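Uncharacterized protein Q99UF4 (Staphylococcus aureus, PDB 3B2N) probably accepts a phosphoryl group on its receiver domain and thereby controls transcription as a LuxR-family DNA-binding response regulator. Local coordinates at residues 18-29 with 110-118; 36-46 with 60-71. All blocks are in the same frame, centred on the assembly; numbering follows the deposited sequence.

Contact 1. Residues 18-29 with 110-118; sequences AMVQLIKLHGDF and IEELVETIN. With NA (sodium ion), chain B.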
loop_
_atom_site.group_PDB
_atom_site.type_symbol
_atom_site.label_atom_id
_atom_site.label_comp_id
_atom_site.label_asym_id
_atom_site.label_seq_id
_atom_site.Cartn_x
_atom_site.Cartn_y
_atom_site.Cartn_z
ATOM N N ALA A 18 2.752 -5.906 12.215
ATOM C CA ALA A 18 3.513 -4.783 12.787
ATOM C C ALA A 18 3.058 -3.454 12.177
ATOM O O ALA A 18 2.922 -2.436 12.894
ATOM C CB ALA A 18 5.043 -4.964 12.599
ATOM N N MET A 19 2.830 -3.434 10.860
ATOM C CA MET A 19 2.387 -2.195 10.246
ATOM C C MET A 19 0.971 -1.796 10.716
ATOM O O MET A 19 0.687 -0.634 10.898
ATOM C CB MET A 19 2.362 -2.351 8.711
ATOM C CG MET A 19 3.768 -2.598 8.033
ATOM S SD MET A 19 3.677 -3.136 6.233
ATOM C CE MET A 19 3.576 -1.537 5.563
ATOM N N VAL A 20 0.071 -2.764 10.811
ATOM C CA VAL A 20 -1.301 -2.509 11.257
ATOM C C VAL A 20 -1.235 -1.844 12.611
ATOM O O VAL A 20 -1.865 -0.800 12.804
ATOM C CB VAL A 20 -2.117 -3.795 11.366
ATOM C CG1 VAL A 20 -3.428 -3.585 12.230
ATOM C CG2 VAL A 20 -2.400 -4.408 10.002
ATOM N N GLN A 21 -0.428 -2.396 13.529
ATOM C CA GLN A 21 -0.363 -1.797 14.878
ATOM C C GLN A 21 0.389 -0.482 14.944
ATOM O O GLN A 21 -0.068 0.469 15.621
ATOM C CB GLN A 21 0.177 -2.787 15.915
ATOM C CG GLN A 21 -0.800 -3.975 16.085
ATOM C CD GLN A 21 -0.222 -5.051 16.984
ATOM O OE1 GLN A 21 1.003 -5.163 17.150
ATOM N NE2 GLN A 21 -1.096 -5.812 17.610
ATOM N N LEU A 22 1.533 -0.423 14.267
ATOM C CA LEU A 22 2.415 0.762 14.427
ATOM C C LEU A 22 1.913 1.940 13.619
ATOM O O LEU A 22 1.995 3.074 14.061
ATOM C CB LEU A 22 3.851 0.446 14.001
ATOM C CG LEU A 22 4.572 -0.459 14.998
ATOM C CD1 LEU A 22 5.906 -0.887 14.438
ATOM C CD2 LEU A 22 4.740 0.314 16.294
ATOM N N ILE A 23 1.404 1.687 12.418
ATOM C CA ILE A 23 0.837 2.792 11.665
ATOM C C ILE A 23 -0.268 3.557 12.428
ATOM O O ILE A 23 -0.295 4.792 12.407
ATOM C CB ILE A 23 0.362 2.364 10.256
ATOM C CG1 ILE A 23 1.574 2.118 9.363
ATOM C CG2 ILE A 23 -0.519 3.487 9.637
ATOM C CD1 ILE A 23 1.177 1.338 8.013
ATOM N N LYS A 24 -1.160 2.839 13.106
ATOM C CA LYS A 24 -2.172 3.465 13.926
ATOM C C LYS A 24 -1.593 4.274 15.101
ATOM O O LYS A 24 -2.178 5.284 15.487
ATOM C CB LYS A 24 -3.155 2.428 14.469
ATOM C CG LYS A 24 -4.268 2.094 13.487
ATOM C CD LYS A 24 -5.295 1.141 14.083
ATOM C CE LYS A 24 -4.652 -0.169 14.568
ATOM N NZ LYS A 24 -5.719 -1.206 14.735
ATOM N N LEU A 25 -0.481 3.823 15.677
ATOM C CA LEU A 25 0.167 4.549 16.779
ATOM C C LEU A 25 1.025 5.750 16.308
ATOM O O LEU A 25 1.153 6.730 17.042
ATOM C CB LEU A 25 1.021 3.611 17.617
ATOM C CG LEU A 25 0.263 2.545 18.422
ATOM C CD1 LEU A 25 1.208 1.548 19.004
ATOM C CD2 LEU A 25 -0.542 3.145 19.496
ATOM N N HIS A 26 1.615 5.656 15.110
ATOM C CA HIS A 26 2.550 6.689 14.612
ATOM C C HIS A 26 1.833 7.846 13.924
ATOM O O HIS A 26 2.448 8.879 13.630
ATOM C CB HIS A 26 3.623 6.087 13.666
ATOM C CG HIS A 26 4.800 5.501 14.390
ATOM N ND1 HIS A 26 5.652 6.261 15.167
ATOM C CD2 HIS A 26 5.234 4.225 14.498
ATOM C CE1 HIS A 26 6.571 5.478 15.714
ATOM N NE2 HIS A 26 6.351 4.234 15.306
ATOM N N GLY A 27 0.541 7.686 13.670
ATOM C CA GLY A 27 -0.193 8.697 12.911
ATOM C C GLY A 27 -1.677 8.634 13.147
ATOM O O GLY A 27 -2.139 7.875 14.000
ATOM N N ASP A 28 -2.428 9.438 12.396
ATOM C CA ASP A 28 -3.894 9.529 12.572
ATOM C C ASP A 28 -4.646 8.720 11.512
ATOM O O ASP A 28 -5.209 9.260 10.563
ATOM C CB ASP A 28 -4.323 10.992 12.576
ATOM C CG ASP A 28 -3.767 11.736 13.765
ATOM O OD1 ASP A 28 -3.758 11.154 14.885
ATOM O OD2 ASP A 28 -3.307 12.876 13.575
ATOM N N PHE A 29 -4.641 7.410 11.694
ATOM C CA PHE A 29 -5.119 6.495 10.681
ATOM C C PHE A 29 -6.089 5.499 11.296
ATOM O O PHE A 29 -5.966 5.155 12.459
ATOM C CB PHE A 29 -3.918 5.749 10.073
ATOM C CG PHE A 29 -2.862 6.651 9.499
ATOM C CD1 PHE A 29 -1.651 6.871 10.182
ATOM C CD2 PHE A 29 -3.058 7.292 8.270
ATOM C CE1 PHE A 29 -0.648 7.732 9.644
ATOM C CE2 PHE A 29 -2.064 8.149 7.721
ATOM C CZ PHE A 29 -0.856 8.367 8.420
ATOM N N ILE A 110 8.827 2.519 9.703
ATOM C CA ILE A 110 7.387 2.797 9.691
ATOM C C ILE A 110 7.104 4.308 9.954
ATOM O O ILE A 110 6.240 4.912 9.296
ATOM C CB ILE A 110 6.574 1.785 10.605
ATOM C CG1 ILE A 110 6.563 0.407 9.909
ATOM C CG2 ILE A 110 5.120 2.324 10.905
ATOM C CD1 ILE A 110 5.949 -0.761 10.691
ATOM N N GLU A 111 7.888 4.917 10.818
ATOM C CA GLU A 111 7.861 6.393 11.037
ATOM C C GLU A 111 8.038 7.163 9.732
ATOM O O GLU A 111 7.280 8.089 9.447
ATOM C CB GLU A 111 9.008 6.861 11.952
ATOM C CG GLU A 111 8.927 6.442 13.381
ATOM C CD GLU A 111 9.497 5.028 13.669
ATOM O OE1 GLU A 111 9.415 4.080 12.816
ATOM O OE2 GLU A 111 10.033 4.875 14.799
ATOM N N GLU A 112 9.068 6.812 8.951
ATOM C CA GLU A 112 9.258 7.428 7.602
ATOM C C GLU A 112 8.092 7.100 6.650
ATOM O O GLU A 112 7.597 7.942 5.901
ATOM C CB GLU A 112 10.605 6.988 7.038
ATOM C CG GLU A 112 11.773 7.557 7.896
ATOM C CD GLU A 112 13.150 6.966 7.577
ATOM O OE1 GLU A 112 13.258 5.764 7.270
ATOM O OE2 GLU A 112 14.147 7.721 7.645
ATOM N N LEU A 113 7.614 5.868 6.724
ATOM C CA LEU A 113 6.477 5.510 5.897
ATOM C C LEU A 113 5.256 6.386 6.250
ATOM O O LEU A 113 4.575 6.889 5.358
ATOM C CB LEU A 113 6.184 3.999 6.009
ATOM C CG LEU A 113 4.833 3.526 5.480
ATOM C CD1 LEU A 113 4.815 3.733 4.010
ATOM C CD2 LEU A 113 4.550 2.067 5.847
ATOM N N VAL A 114 4.998 6.585 7.545
ATOM C CA VAL A 114 3.912 7.470 7.995
ATOM C C VAL A 114 4.110 8.911 7.487
ATOM O O VAL A 114 3.187 9.497 6.960
ATOM C CB VAL A 114 3.685 7.412 9.556
ATOM C CG1 VAL A 114 2.885 8.631 10.068
ATOM C CG2 VAL A 114 3.033 6.039 9.978
ATOM N N GLU A 115 5.310 9.456 7.605
ATOM C CA GLU A 115 5.580 10.783 7.019
ATOM C C GLU A 115 5.226 10.792 5.536
ATOM O O GLU A 115 4.595 11.746 5.046
ATOM C CB GLU A 115 7.062 11.135 7.115
ATOM C CG GLU A 115 7.651 11.304 8.479
ATOM C CD GLU A 115 9.083 11.829 8.378
ATOM O OE1 GLU A 115 9.959 11.386 9.177
ATOM O OE2 GLU A 115 9.319 12.670 7.466
ATOM N N THR A 116 5.622 9.725 4.821
ATOM C CA THR A 116 5.334 9.632 3.402
ATOM C C THR A 116 3.836 9.598 3.080
ATOM O O THR A 116 3.371 10.308 2.194
ATOM C CB THR A 116 6.062 8.436 2.761
ATOM O OG1 THR A 116 7.486 8.614 2.945
ATOM C CG2 THR A 116 5.719 8.365 1.305
ATOM N N ILE A 117 3.078 8.811 3.827
ATOM C CA ILE A 117 1.640 8.777 3.663
ATOM C C ILE A 117 1.051 10.178 3.911
ATOM O O ILE A 117 0.209 10.670 3.122
ATOM C CB ILE A 117 1.030 7.793 4.651
ATOM C CG1 ILE A 117 1.511 6.354 4.376
ATOM C CG2 ILE A 117 -0.458 7.899 4.671
ATOM C CD1 ILE A 117 1.235 5.413 5.549
ATOM N N ASN A 118 1.487 10.822 4.995
ATOM C CA ASN A 118 1.017 12.171 5.273
ATOM C C ASN A 118 1.326 13.151 4.117
ATOM O O ASN A 118 0.453 13.913 3.741
ATOM C CB ASN A 118 1.572 12.707 6.599
ATOM C CG ASN A 118 0.940 12.038 7.801
ATOM O OD1 ASN A 118 -0.217 11.620 7.765
ATOM N ND2 ASN A 118 1.698 11.936 8.876
HETATM NA NA NA B . -2.763 7.341 16.132
HETATM O O HOH W 1 -0.784 8.613 17.030
HETATM O O HOH W 2 2.321 11.158 12.188
HETATM O O HOH W 3 -0.730 11.196 10.916
HETATM O O HOH W 4 -5.064 6.431 15.187
#
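I110 pushes into the side of helix 18-26 as a knob, held in a hole made by M19, L22, I23 and H26. From its CB two branches diverge. CG2 lies 3.8 Å from L22 CB and also meets I23 CG1 and, obliquely, the H26 ring. The other branch leaves CG1 anti to the carbonyl carbon (chi1 -72°) and runs extended, carrying CD1 to L22 CD1 at 3.7 Å and over the backbone at M19 CA. A beta-branched residue suits the place because its two arms fill both ends of the hole.

Deeper in, the bent tip of M19 crosses L113, with CE 3.7 Å from CD2, and I23 CD1 reaches the same methyl. At the C-terminal end of helix 18-26, E111 CG stands over one face of the H26 ring, offset toward the rim, 3.8 Å from the ring centroid, a CH-pi contact; the bend at chi2 then lays the carboxylate along the ring, the two planes 30° apart. V114 is wedged between H26 CB and F29, its CG1 meeting the edge of the phenyl ring in the ring plane. I117 CG2 approaches the same ring obliquely, 3.5 Å from F29 CE2.

No direct hydrogen bond crosses the interface, but water links its polar rim: one molecule donates to N118 OD1 and accepts from D28 N. Beyond, the carbonyls of K24 and G27 bind the sodium ion together with two waters. I23 and F29 continue inward onto strand 4-9, and L113 onto strand 79-84. The helices, crossing at -61° with axes 9.7 Å apart, are the first and last of the CheY-like receiver fold, packed together on one face of its parallel sheet.

Contact 2. Residues 36-46 with 60-71; sequences DNGLDAMKLIE and PGMTGLEVLAEI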
loop_
_atom_site.group_PDB
_atom_site.type_symbol
_atom_site.label_atom_id
_atom_site.label_comp_id
_atom_site.label_asym_id
_atom_site.label_seq_id
_atom_site.Cartn_x
_atom_site.Cartn_y
_atom_site.Cartn_z
ATOM N N ASP A 36 -2.645 -10.663 2.961
ATOM C CA ASP A 36 -1.406 -11.042 2.297
ATOM C C ASP A 36 -1.664 -11.389 0.837
ATOM O O ASP A 36 -0.783 -11.845 0.138
ATOM C CB ASP A 36 -0.729 -12.198 3.020
ATOM C CG ASP A 36 -1.558 -13.479 3.011
ATOM O OD1 ASP A 36 -1.014 -14.526 3.415
ATOM O OD2 ASP A 36 -2.730 -13.464 2.617
ATOM N N ASN A 37 -2.856 -11.133 0.363
ATOM C CA ASN A 37 -3.225 -11.562 -1.006
ATOM C C ASN A 37 -3.749 -10.397 -1.830
ATOM O O ASN A 37 -4.696 -9.696 -1.418
ATOM C CB ASN A 37 -4.260 -12.698 -0.930
ATOM C CG ASN A 37 -4.631 -13.247 -2.292
ATOM O OD1 ASN A 37 -5.230 -12.563 -3.120
ATOM N ND2 ASN A 37 -4.312 -14.504 -2.514
ATOM N N GLY A 38 -3.156 -10.172 -3.004
ATOM C CA GLY A 38 -3.525 -8.981 -3.795
ATOM C C GLY A 38 -4.937 -9.018 -4.386
ATOM O O GLY A 38 -5.574 -7.973 -4.568
ATOM N N LEU A 39 -5.425 -10.216 -4.718
ATOM C CA LEU A 39 -6.805 -10.335 -5.164
ATOM C C LEU A 39 -7.783 -9.989 -4.036
ATOM O O LEU A 39 -8.789 -9.267 -4.240
ATOM C CB LEU A 39 -7.087 -11.754 -5.635
ATOM C CG LEU A 39 -8.445 -12.047 -6.251
ATOM C CD1 LEU A 39 -8.840 -11.056 -7.353
ATOM C CD2 LEU A 39 -8.425 -13.487 -6.798
ATOM N N ASP A 40 -7.506 -10.559 -2.873
ATOM C CA ASP A 40 -8.207 -10.205 -1.638
ATOM C C ASP A 40 -8.215 -8.687 -1.396
ATOM O O ASP A 40 -9.284 -8.095 -1.235
ATOM C CB ASP A 40 -7.569 -10.947 -0.449
ATOM C CG ASP A 40 -8.417 -10.870 0.809
ATOM O OD1 ASP A 40 -9.632 -10.688 0.652
ATOM O OD2 ASP A 40 -7.873 -10.970 1.951
ATOM N N ALA A 41 -7.024 -8.067 -1.409
ATOM C CA ALA A 41 -6.887 -6.613 -1.284
ATOM C C ALA A 41 -7.789 -5.864 -2.283
ATOM O O ALA A 41 -8.489 -4.947 -1.900
ATOM C CB ALA A 41 -5.421 -6.177 -1.476
ATOM N N MET A 42 -7.762 -6.247 -3.553
ATOM C CA MET A 42 -8.543 -5.543 -4.580
ATOM C C MET A 42 -10.028 -5.566 -4.244
ATOM O O MET A 42 -10.695 -4.553 -4.383
ATOM C CB MET A 42 -8.280 -6.131 -5.974
ATOM C CG MET A 42 -8.761 -5.275 -7.208
ATOM S SD MET A 42 -8.016 -3.605 -7.322
ATOM C CE MET A 42 -9.448 -2.557 -7.035
ATOM N N LYS A 43 -10.522 -6.720 -3.763
ATOM C CA LYS A 43 -11.903 -6.847 -3.338
ATOM C C LYS A 43 -12.197 -5.984 -2.105
ATOM O O LYS A 43 -13.182 -5.260 -2.081
ATOM C CB LYS A 43 -12.309 -8.322 -3.088
ATOM C CG LYS A 43 -12.152 -9.336 -4.264
ATOM C CD LYS A 43 -12.405 -8.793 -5.698
ATOM C CE LYS A 43 -13.863 -8.324 -5.989
ATOM N NZ LYS A 43 -14.824 -9.371 -6.520
ATOM N N LEU A 44 -11.339 -6.053 -1.092
ATOM C CA LEU A 44 -11.463 -5.192 0.093
ATOM C C LEU A 44 -11.471 -3.704 -0.296
ATOM O O LEU A 44 -12.302 -2.937 0.169
ATOM C CB LEU A 44 -10.333 -5.484 1.087
ATOM C CG LEU A 44 -10.420 -6.865 1.722
ATOM C CD1 LEU A 44 -9.070 -7.345 2.206
ATOM C CD2 LEU A 44 -11.426 -6.837 2.852
ATOM N N ILE A 45 -10.548 -3.311 -1.154
ATOM C CA ILE A 45 -10.487 -1.933 -1.642
ATOM C C ILE A 45 -11.815 -1.471 -2.274
ATOM O O ILE A 45 -12.326 -0.403 -1.944
ATOM C CB ILE A 45 -9.276 -1.763 -2.608
ATOM C CG1 ILE A 45 -7.952 -1.900 -1.839
ATOM C CG2 ILE A 45 -9.294 -0.426 -3.377
ATOM C CD1 ILE A 45 -6.744 -2.155 -2.757
ATOM N N GLU A 46 -12.385 -2.278 -3.165
ATOM C CA GLU A 46 -13.676 -1.919 -3.777
ATOM C C GLU A 46 -14.822 -1.922 -2.754
ATOM O O GLU A 46 -15.685 -1.055 -2.788
ATOM C CB GLU A 46 -14.011 -2.820 -4.972
ATOM C CG GLU A 46 -13.075 -2.632 -6.133
ATOM C CD GLU A 46 -13.212 -3.713 -7.191
ATOM O OE1 GLU A 46 -13.052 -3.373 -8.390
ATOM O OE2 GLU A 46 -13.482 -4.895 -6.831
ATOM N N PRO A 60 0.558 -13.309 -3.628
ATOM C CA PRO A 60 -0.261 -14.243 -4.428
ATOM C C PRO A 60 -1.539 -13.548 -4.917
ATOM O O PRO A 60 -1.888 -12.505 -4.372
ATOM C CB PRO A 60 -0.569 -15.387 -3.432
ATOM C CG PRO A 60 -0.364 -14.767 -2.018
ATOM C CD PRO A 60 0.670 -13.687 -2.202
ATOM N N GLY A 61 -2.207 -14.089 -5.938
ATOM C CA GLY A 61 -3.485 -13.538 -6.411
ATOM C C GLY A 61 -3.285 -12.397 -7.408
ATOM O O GLY A 61 -3.560 -12.563 -8.594
ATOM N N MET A 62 -2.805 -11.259 -6.911
ATOM C CA MET A 62 -2.430 -10.092 -7.711
ATOM C C MET A 62 -1.239 -9.460 -7.001
ATOM O O MET A 62 -1.241 -9.368 -5.778
ATOM C CB MET A 62 -3.584 -9.056 -7.755
ATOM C CG MET A 62 -4.774 -9.436 -8.727
ATOM S SD MET A 62 -6.196 -8.267 -8.639
ATOM C CE MET A 62 -5.543 -6.894 -9.586
ATOM N N THR A 63 -0.217 -9.042 -7.756
ATOM C CA THR A 63 0.903 -8.303 -7.210
ATOM C C THR A 63 0.376 -6.932 -6.897
ATOM O O THR A 63 -0.710 -6.542 -7.385
ATOM C CB THR A 63 2.046 -8.145 -8.246
ATOM O OG1 THR A 63 1.594 -7.296 -9.309
ATOM C CG2 THR A 63 2.521 -9.572 -8.830
ATOM N N GLY A 64 1.122 -6.188 -6.087
ATOM C CA GLY A 64 0.774 -4.800 -5.768
ATOM C C GLY A 64 0.709 -3.916 -7.006
ATOM O O GLY A 64 -0.119 -2.973 -7.090
ATOM N N LEU A 65 1.564 -4.223 -7.983
ATOM C CA LEU A 65 1.588 -3.485 -9.237
ATOM C C LEU A 65 0.340 -3.727 -10.093
ATOM O O LEU A 65 -0.176 -2.790 -10.698
ATOM C CB LEU A 65 2.872 -3.803 -10.028
ATOM C CG LEU A 65 4.264 -3.396 -9.468
ATOM C CD1 LEU A 65 5.433 -4.078 -10.267
ATOM C CD2 LEU A 65 4.447 -1.853 -9.413
ATOM N N GLU A 66 -0.128 -4.970 -10.173
ATOM C CA GLU A 66 -1.438 -5.259 -10.782
ATOM C C GLU A 66 -2.624 -4.601 -10.025
ATOM O O GLU A 66 -3.574 -4.141 -10.628
ATOM C CB GLU A 66 -1.647 -6.764 -10.868
ATOM C CG GLU A 66 -0.653 -7.427 -11.792
ATOM C CD GLU A 66 -0.642 -8.932 -11.682
ATOM O OE1 GLU A 66 -0.709 -9.514 -10.564
ATOM O OE2 GLU A 66 -0.540 -9.555 -12.758
ATOM N N VAL A 67 -2.577 -4.593 -8.701
ATOM C CA VAL A 67 -3.607 -3.899 -7.920
ATOM C C VAL A 67 -3.548 -2.377 -8.234
ATOM O O VAL A 67 -4.564 -1.763 -8.503
ATOM C CB VAL A 67 -3.440 -4.146 -6.406
ATOM C CG1 VAL A 67 -4.418 -3.273 -5.571
ATOM C CG2 VAL A 67 -3.650 -5.654 -6.064
ATOM N N LEU A 68 -2.356 -1.781 -8.196
ATOM C CA LEU A 68 -2.195 -0.365 -8.556
ATOM C C LEU A 68 -2.754 -0.111 -9.952
ATOM O O LEU A 68 -3.547 0.822 -10.151
ATOM C CB LEU A 68 -0.705 0.041 -8.485
ATOM C CG LEU A 68 -0.269 1.325 -9.233
ATOM C CD1 LEU A 68 -0.915 2.556 -8.589
ATOM C CD2 LEU A 68 1.232 1.458 -9.164
ATOM N N ALA A 69 -2.381 -0.948 -10.917
ATOM C CA ALA A 69 -2.883 -0.755 -12.276
ATOM C C ALA A 69 -4.403 -0.763 -12.320
ATOM O O ALA A 69 -5.004 0.043 -13.035
ATOM C CB ALA A 69 -2.295 -1.781 -13.272
ATOM N N GLU A 70 -5.033 -1.655 -11.544
ATOM C CA GLU A 70 -6.497 -1.758 -11.627
ATOM C C GLU A 70 -7.182 -0.568 -10.979
ATOM O O GLU A 70 -8.202 -0.091 -11.477
ATOM C CB GLU A 70 -7.024 -3.058 -11.003
ATOM C CG GLU A 70 -8.439 -3.375 -11.439
ATOM C CD GLU A 70 -8.935 -4.677 -10.869
ATOM O OE1 GLU A 70 -8.124 -5.630 -10.750
ATOM O OE2 GLU A 70 -10.143 -4.758 -10.542
ATOM N N ILE A 71 -6.634 -0.100 -9.856
ATOM C CA ILE A 71 -7.158 1.114 -9.181
ATOM C C ILE A 71 -7.105 2.306 -10.151
ATOM O O ILE A 71 -8.033 3.160 -10.183
ATOM C CB ILE A 71 -6.312 1.413 -7.915
ATOM C CG1 ILE A 71 -6.540 0.333 -6.873
ATOM C CG2 ILE A 71 -6.640 2.807 -7.267
ATOM C CD1 ILE A 71 -5.514 0.395 -5.738
#
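In the CheY-like (beta-alpha)5 receiver fold, helices 38-48 and 64-73 are neighbours on one face of the parallel sheet, and this contact joins them and the loops leading into both. Residues 60-63 follow strand 52-55, which in receiver domains leads to the phosphorylatable aspartate; P60 also touches D11. The helix segments run at 27° to each other, axes 9.5 Å apart. At their N-terminal ends the backbones come close because G38 has no side chain: its CA sits 3.0 Å from M62 O in a CA-H...O contact, and G38 N donates to P60 O. G61 centres a classic gamma turn, closed by a weak bond from M62 N to P60 O; its positive phi favours glycine, and the bare CA leaves room for N37 OD1.

N37, CG anti to the backbone N (chi1 -177°), caps its helix by turning OD1 back to D40 N and, weakly, L39 N. T63 and E66 form a capping box, OG1 taking E66 N while E66 OE1 receives T63 N through its anti lone pair.

Farther along, flexible thioethers fill the groove. M62 SD rests 4.0 Å from M42 CB. M42 lays SD against V67 CG1 and CE against I71 CG1, and E70 packs alongside, OE1 3.6 Å from M42 CG. Beneath, I45 CD1 touches V67 CG1 at 3.8 Å. At the outer rim, K74 makes salt bridges to both E46 and E70, which probably offsets the repulsion between their carboxylates: E46 OE1 lies 3.9 Å from E70 OE2, the planes 77° apart.

Overall arrangement
Contact 1 and contact 2 lie on opposite sides of the chain's centre, their own centres 21 Å apart and their nearest atoms about 9 Å apart. Along the sequence, 36-46 with 60-71 is nested within the loop closed by 18-29 with 110-118. The five-stranded parallel sheet lies between them: contact 1 pairs the first and last helices on one face, contact 2 two successive helices on the other. In central strand 52-55, I54 faces contact 1, while its neighbours V53 and L55 face contact 2. The sodium ion sits in the turn after helix 13-26, at the other end of the strands from the expected phosphorylation pocket, so it is not that pocket's metal; the loops of contact 2 lie toward the pocket end.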